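Local coordinates for polycomb protein Pcl (Drosophila melanogaster, PDB 5OQD) that helps establish repression of homeotic genes in the early embryo as part of the Esc/E(z) complex, which methylates histone H3, at residues B[28-33]-B[54-59]; B[42-45]-B[50-53]. One frame throughout, in Å; residues are numbered along the deposited sequence.

Contact 1 (B[28-33]-B[54-59]); sequences IYCYCG and TQCMQN. With ZN (zinc ion), chain K.
The phenol ring of Y31 meets C56 edge-on, with the backbone O of C56 lying near the ring plane beside the hydroxyl. The OH of Y31 donates a short hydrogen bond of 2.5 Å to O of C56, arriving in the carbonyl plane at a C=O...donor angle of 148°. Alongside this bond, CE1 of Y31 rests 4.0 Å from CB of C56. The ring reaches across because CG of Y31 sits between its backbone N and carbonyl carbon (chi1 75°). Next to it the sulfurs of C30, C32 and C56 converge on one zinc ion, SG of each lying 2.3 Å from the metal, and H53 ND1 completes the site. SG of C32 and SG of C56 come within 3.5 Å of each other. A type I turn from C30 to G33 brings the first two cysteines together, and C32 N adds a weak hydrogen bond to C30 SG; a second turn, T54 to M57, carries C56. Three cysteines and one histidine form one zinc site of the second PHD finger of Polycomblike. The metal probably holds the sulfurs as thiolates, while Y31, a second-shell residue, ties the main chain of C56 to the turn bearing the other two.

Contact 2 (B[42-45]-B[50-53]); sequences MLQC and NWFH. With ZN (zinc ion), chain K; ZN (zinc ion), chain L.
Strands 42-44 and 51-53 run antiparallel, 4.7 Å apart at closest approach, with L43 and F52 as a hydrogen-bonded pair. Beyond the pair, C45 N donates to N50 O (3.0 Å), extending the ladder toward the hairpin loop. This is the short two-stranded hairpin of the second PHD finger, with H53 ND1 on one zinc ion and C45 SG on the other. On the face shared by M42, Q44, W51 and H53, the pairing of Q44 with W51 puts CB of Q44 3.5 Å from the centroid of the indole's six-membered ring, a CH-pi contact over the face. With CG anti to the backbone N (chi1 -175°), the extended chain of Q44 then carries its amide on across the indole, the planes 16° apart. K183 bonds OE1 of Q44 and the backbone O of R49 receives NE2, which would hold the amide against rotation. M42 bends at its thioether to bring CE 3.6 Å from CB of W51, while its CG runs beside CD2 of H53. Replacing W51 by an alanine would remove the indole, and would probably leave the Q44 side chain without the face it lies on and F38 without its edge-to-face partner. On the opposite face, CE1 of F52 touches CB of C45 at 3.8 Å. There the hairpin packs toward strand 71-74: L43 lies on F71, C45 on C74, and F52 meets F73 edge-to-face, while on the other side F38 pairs with W51.

Contact 2 is nested in the chain between the two segments of contact 1, and their centres lie about 7 Å apart. They share a zinc ion: H53, at the end of strand 51-53, supplies ND1 at 2.0 Å from the metal and 3.3 Å from SG of C32. Alongside the site, CD1 of Y31 packs 3.4 Å from CD2 of F52, joining the turn of contact 1 to the hairpin. At the hairpin's far end, C45 belongs with C48, C75 and C78 to the other zinc site, and the two metals stand 13.0 Å apart. The short hairpin thus spans both zinc centres, consistent with the interleaved ligand order of a PHD finger.

Contact 1 (B[28-33]-B[54-59])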
loop_
_atom_site.group_PDB
_atom_site.type_symbol
_atom_site.label_atom_id
_atom_site.label_comp_id
_atom_site.label_asym_id
_atom_site.label_seq_id
_atom_site.Cartn_x
_atom_site.Cartn_y
_atom_site.Cartn_z
ATOM N N ILE B 28 -5.793 19.077 4.363
ATOM C CA ILE B 28 -5.411 19.394 2.994
ATOM C C ILE B 28 -6.617 19.239 2.075
ATOM O O ILE B 28 -7.554 18.505 2.389
ATOM C CB ILE B 28 -4.255 18.501 2.500
ATOM C CG1 ILE B 28 -4.387 17.084 3.066
ATOM C CG2 ILE B 28 -2.915 19.089 2.910
ATOM C CD1 ILE B 28 -5.320 16.173 2.289
ATOM N N TYR B 29 -6.594 19.930 0.942
ATOM C CA TYR B 29 -7.727 19.903 0.027
ATOM C C TYR B 29 -7.326 19.524 -1.389
ATOM O O TYR B 29 -6.242 19.874 -1.858
ATOM C CB TYR B 29 -8.430 21.263 0.010
ATOM C CG TYR B 29 -8.916 21.719 1.365
ATOM C CD1 TYR B 29 -10.002 21.107 1.976
ATOM C CD2 TYR B 29 -8.287 22.759 2.035
ATOM C CE1 TYR B 29 -10.449 21.519 3.215
ATOM C CE2 TYR B 29 -8.729 23.180 3.273
ATOM C CZ TYR B 29 -9.809 22.555 3.860
ATOM O OH TYR B 29 -10.254 22.969 5.094
ATOM N N CYS B 30 -8.211 18.798 -2.063
ATOM C CA CYS B 30 -8.052 18.515 -3.480
ATOM C C CYS B 30 -8.410 19.768 -4.272
ATOM O O CYS B 30 -8.947 20.726 -3.713
ATOM C CB CYS B 30 -8.929 17.334 -3.895
ATOM S SG CYS B 30 -8.909 16.941 -5.656
ATOM N N TYR B 31 -8.125 19.764 -5.571
ATOM C CA TYR B 31 -8.410 20.925 -6.407
ATOM C C TYR B 31 -9.915 21.137 -6.562
ATOM O O TYR B 31 -10.362 22.198 -6.997
ATOM C CB TYR B 31 -7.750 20.780 -7.781
ATOM C CG TYR B 31 -8.441 19.802 -8.705
ATOM C CD1 TYR B 31 -8.135 18.447 -8.668
ATOM C CD2 TYR B 31 -9.393 20.233 -9.621
ATOM C CE1 TYR B 31 -8.761 17.549 -9.511
ATOM C CE2 TYR B 31 -10.025 19.344 -10.468
ATOM C CZ TYR B 31 -9.706 18.002 -10.408
ATOM O OH TYR B 31 -10.334 17.114 -11.252
ATOM N N CYS B 32 -10.691 20.120 -6.201
ATOM C CA CYS B 32 -12.145 20.210 -6.240
ATOM C C CYS B 32 -12.661 21.135 -5.142
ATOM O O CYS B 32 -13.757 21.688 -5.248
ATOM C CB CYS B 32 -12.773 18.822 -6.099
ATOM S SG CYS B 32 -12.420 17.999 -4.529
ATOM N N GLY B 33 -11.869 21.295 -4.087
ATOM C CA GLY B 33 -12.227 22.175 -2.989
ATOM C C GLY B 33 -12.634 21.428 -1.734
ATOM O O GLY B 33 -12.741 22.016 -0.657
ATOM N N THR B 54 -9.457 10.236 -6.020
ATOM C CA THR B 54 -9.402 9.361 -7.180
ATOM C C THR B 54 -10.555 9.679 -8.107
ATOM O O THR B 54 -10.402 9.682 -9.320
ATOM C CB THR B 54 -9.455 7.875 -6.798
ATOM O OG1 THR B 54 -10.283 7.703 -5.648
ATOM C CG2 THR B 54 -8.080 7.370 -6.495
ATOM N N GLN B 55 -11.713 9.946 -7.524
ATOM C CA GLN B 55 -12.874 10.323 -8.304
ATOM C C GLN B 55 -12.588 11.620 -9.035
ATOM O O GLN B 55 -12.981 11.788 -10.179
ATOM C CB GLN B 55 -14.091 10.487 -7.406
ATOM C CG GLN B 55 -14.537 9.202 -6.744
ATOM C CD GLN B 55 -13.779 8.930 -5.468
ATOM O OE1 GLN B 55 -12.914 9.707 -5.077
ATOM N NE2 GLN B 55 -14.096 7.825 -4.813
ATOM N N CYS B 56 -11.903 12.537 -8.367
ATOM C CA CYS B 56 -11.583 13.827 -8.967
ATOM C C CYS B 56 -10.486 13.682 -10.019
ATOM O O CYS B 56 -10.058 14.661 -10.627
ATOM C CB CYS B 56 -11.157 14.828 -7.895
ATOM S SG CYS B 56 -12.467 15.283 -6.743
ATOM N N MET B 57 -10.034 12.450 -10.222
ATOM C CA MET B 57 -9.063 12.141 -11.264
ATOM C C MET B 57 -9.778 11.730 -12.545
ATOM O O MET B 57 -10.982 11.473 -12.534
ATOM C CB MET B 57 -8.115 11.028 -10.808
ATOM C CG MET B 57 -7.157 11.431 -9.698
ATOM S SD MET B 57 -6.290 10.023 -8.986
ATOM C CE MET B 57 -5.669 9.223 -10.465
ATOM N N GLN B 58 -9.037 11.671 -13.647
ATOM C CA GLN B 58 -9.614 11.267 -14.923
ATOM C C GLN B 58 -9.440 9.771 -15.169
ATOM O O GLN B 58 -8.321 9.290 -15.347
ATOM C CB GLN B 58 -8.993 12.066 -16.070
ATOM C CG GLN B 58 -9.375 13.536 -16.069
ATOM C CD GLN B 58 -9.087 14.217 -17.393
ATOM O OE1 GLN B 58 -8.269 13.746 -18.184
ATOM N NE2 GLN B 58 -9.768 15.329 -17.644
ATOM N N ASN B 59 -10.553 9.058 -15.207
ATOM C CA ASN B 59 -10.541 7.621 -15.431
ATOM C C ASN B 59 -9.783 6.794 -14.403
ATOM O O ASN B 59 -9.136 5.814 -14.751
ATOM C CB ASN B 59 -9.979 7.328 -16.822
HETATM ZN ZN ZN K . -11.081 16.202 -5.198
#

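Contact 2 (B[42-45]-B[50-53])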
loop_
_atom_site.group_PDB
_atom_site.type_symbol
_atom_site.label_atom_id
_atom_site.label_comp_id
_atom_site.label_asym_id
_atom_site.label_seq_id
_atom_site.Cartn_x
_atom_site.Cartn_y
_atom_site.Cartn_z
ATOM N N MET B 42 -6.952 8.439 -2.122
ATOM C CA MET B 42 -6.301 9.693 -2.490
ATOM C C MET B 42 -4.859 9.447 -2.916
ATOM O O MET B 42 -4.140 8.673 -2.285
ATOM C CB MET B 42 -6.341 10.694 -1.334
ATOM C CG MET B 42 -7.697 11.339 -1.108
ATOM S SD MET B 42 -7.598 12.767 -0.016
ATOM C CE MET B 42 -6.737 13.935 -1.070
ATOM N N LEU B 43 -4.442 10.106 -3.991
ATOM C CA LEU B 43 -3.073 9.980 -4.473
ATOM C C LEU B 43 -2.396 11.343 -4.572
ATOM O O LEU B 43 -3.058 12.367 -4.748
ATOM C CB LEU B 43 -3.042 9.274 -5.830
ATOM C CG LEU B 43 -3.501 7.813 -5.850
ATOM C CD1 LEU B 43 -3.383 7.233 -7.250
ATOM C CD2 LEU B 43 -2.708 6.982 -4.851
ATOM N N GLN B 44 -1.073 11.344 -4.458
ATOM C CA GLN B 44 -0.293 12.571 -4.533
ATOM C C GLN B 44 0.495 12.623 -5.838
ATOM O O GLN B 44 1.212 11.677 -6.172
ATOM C CB GLN B 44 0.655 12.673 -3.339
ATOM C CG GLN B 44 1.435 13.976 -3.257
ATOM C CD GLN B 44 2.416 13.983 -2.102
ATOM O OE1 GLN B 44 2.915 12.934 -1.690
ATOM N NE2 GLN B 44 2.699 15.166 -1.571
ATOM N N CYS B 45 0.353 13.718 -6.578
ATOM C CA CYS B 45 1.099 13.902 -7.818
ATOM C C CYS B 45 2.599 13.900 -7.538
ATOM O O CYS B 45 3.052 14.460 -6.539
ATOM C CB CYS B 45 0.688 15.203 -8.508
ATOM S SG CYS B 45 1.528 15.531 -10.084
ATOM N N ASN B 50 0.636 17.854 -5.082
ATOM C CA ASN B 50 -0.710 18.091 -4.574
ATOM C C ASN B 50 -1.465 16.776 -4.419
ATOM O O ASN B 50 -1.138 15.782 -5.068
ATOM C CB ASN B 50 -1.484 19.038 -5.496
ATOM C CG ASN B 50 -1.010 20.476 -5.387
ATOM O OD1 ASN B 50 -0.726 20.967 -4.295
ATOM N ND2 ASN B 50 -0.917 21.156 -6.523
ATOM N N TRP B 51 -2.475 16.770 -3.555
ATOM C CA TRP B 51 -3.266 15.568 -3.322
ATOM C C TRP B 51 -4.575 15.613 -4.109
ATOM O O TRP B 51 -5.168 16.676 -4.292
ATOM C CB TRP B 51 -3.540 15.390 -1.828
ATOM C CG TRP B 51 -2.293 15.256 -1.008
ATOM C CD1 TRP B 51 -1.557 16.268 -0.465
ATOM C CD2 TRP B 51 -1.636 14.038 -0.636
ATOM N NE1 TRP B 51 -0.482 15.757 0.220
ATOM C CE2 TRP B 51 -0.508 14.390 0.130
ATOM C CE3 TRP B 51 -1.892 12.684 -0.878
ATOM C CZ2 TRP B 51 0.362 13.440 0.658
ATOM C CZ3 TRP B 51 -1.025 11.742 -0.353
ATOM C CH2 TRP B 51 0.088 12.125 0.406
ATOM N N PHE B 52 -5.014 14.449 -4.580
ATOM C CA PHE B 52 -6.196 14.358 -5.431
ATOM C C PHE B 52 -7.126 13.236 -4.985
ATOM O O PHE B 52 -6.667 12.163 -4.592
ATOM C CB PHE B 52 -5.790 14.125 -6.891
ATOM C CG PHE B 52 -4.975 15.237 -7.490
ATOM C CD1 PHE B 52 -3.615 15.335 -7.245
ATOM C CD2 PHE B 52 -5.567 16.174 -8.319
ATOM C CE1 PHE B 52 -2.866 16.352 -7.801
ATOM C CE2 PHE B 52 -4.824 17.195 -8.881
ATOM C CZ PHE B 52 -3.470 17.285 -8.621
ATOM N N HIS B 53 -8.432 13.480 -5.047
ATOM C CA HIS B 53 -9.396 12.397 -4.904
ATOM C C HIS B 53 -9.335 11.546 -6.165
ATOM O O HIS B 53 -9.177 12.079 -7.262
ATOM C CB HIS B 53 -10.816 12.925 -4.689
ATOM C CG HIS B 53 -10.980 13.760 -3.458
ATOM N ND1 HIS B 53 -11.349 15.088 -3.503
ATOM C CD2 HIS B 53 -10.837 13.455 -2.146
ATOM C CE1 HIS B 53 -11.421 15.565 -2.274
ATOM N NE2 HIS B 53 -11.114 14.595 -1.432
HETATM ZN ZN ZN K . -11.081 16.202 -5.198
HETATM ZN ZN ZN L . 0.612 17.740 -10.621
#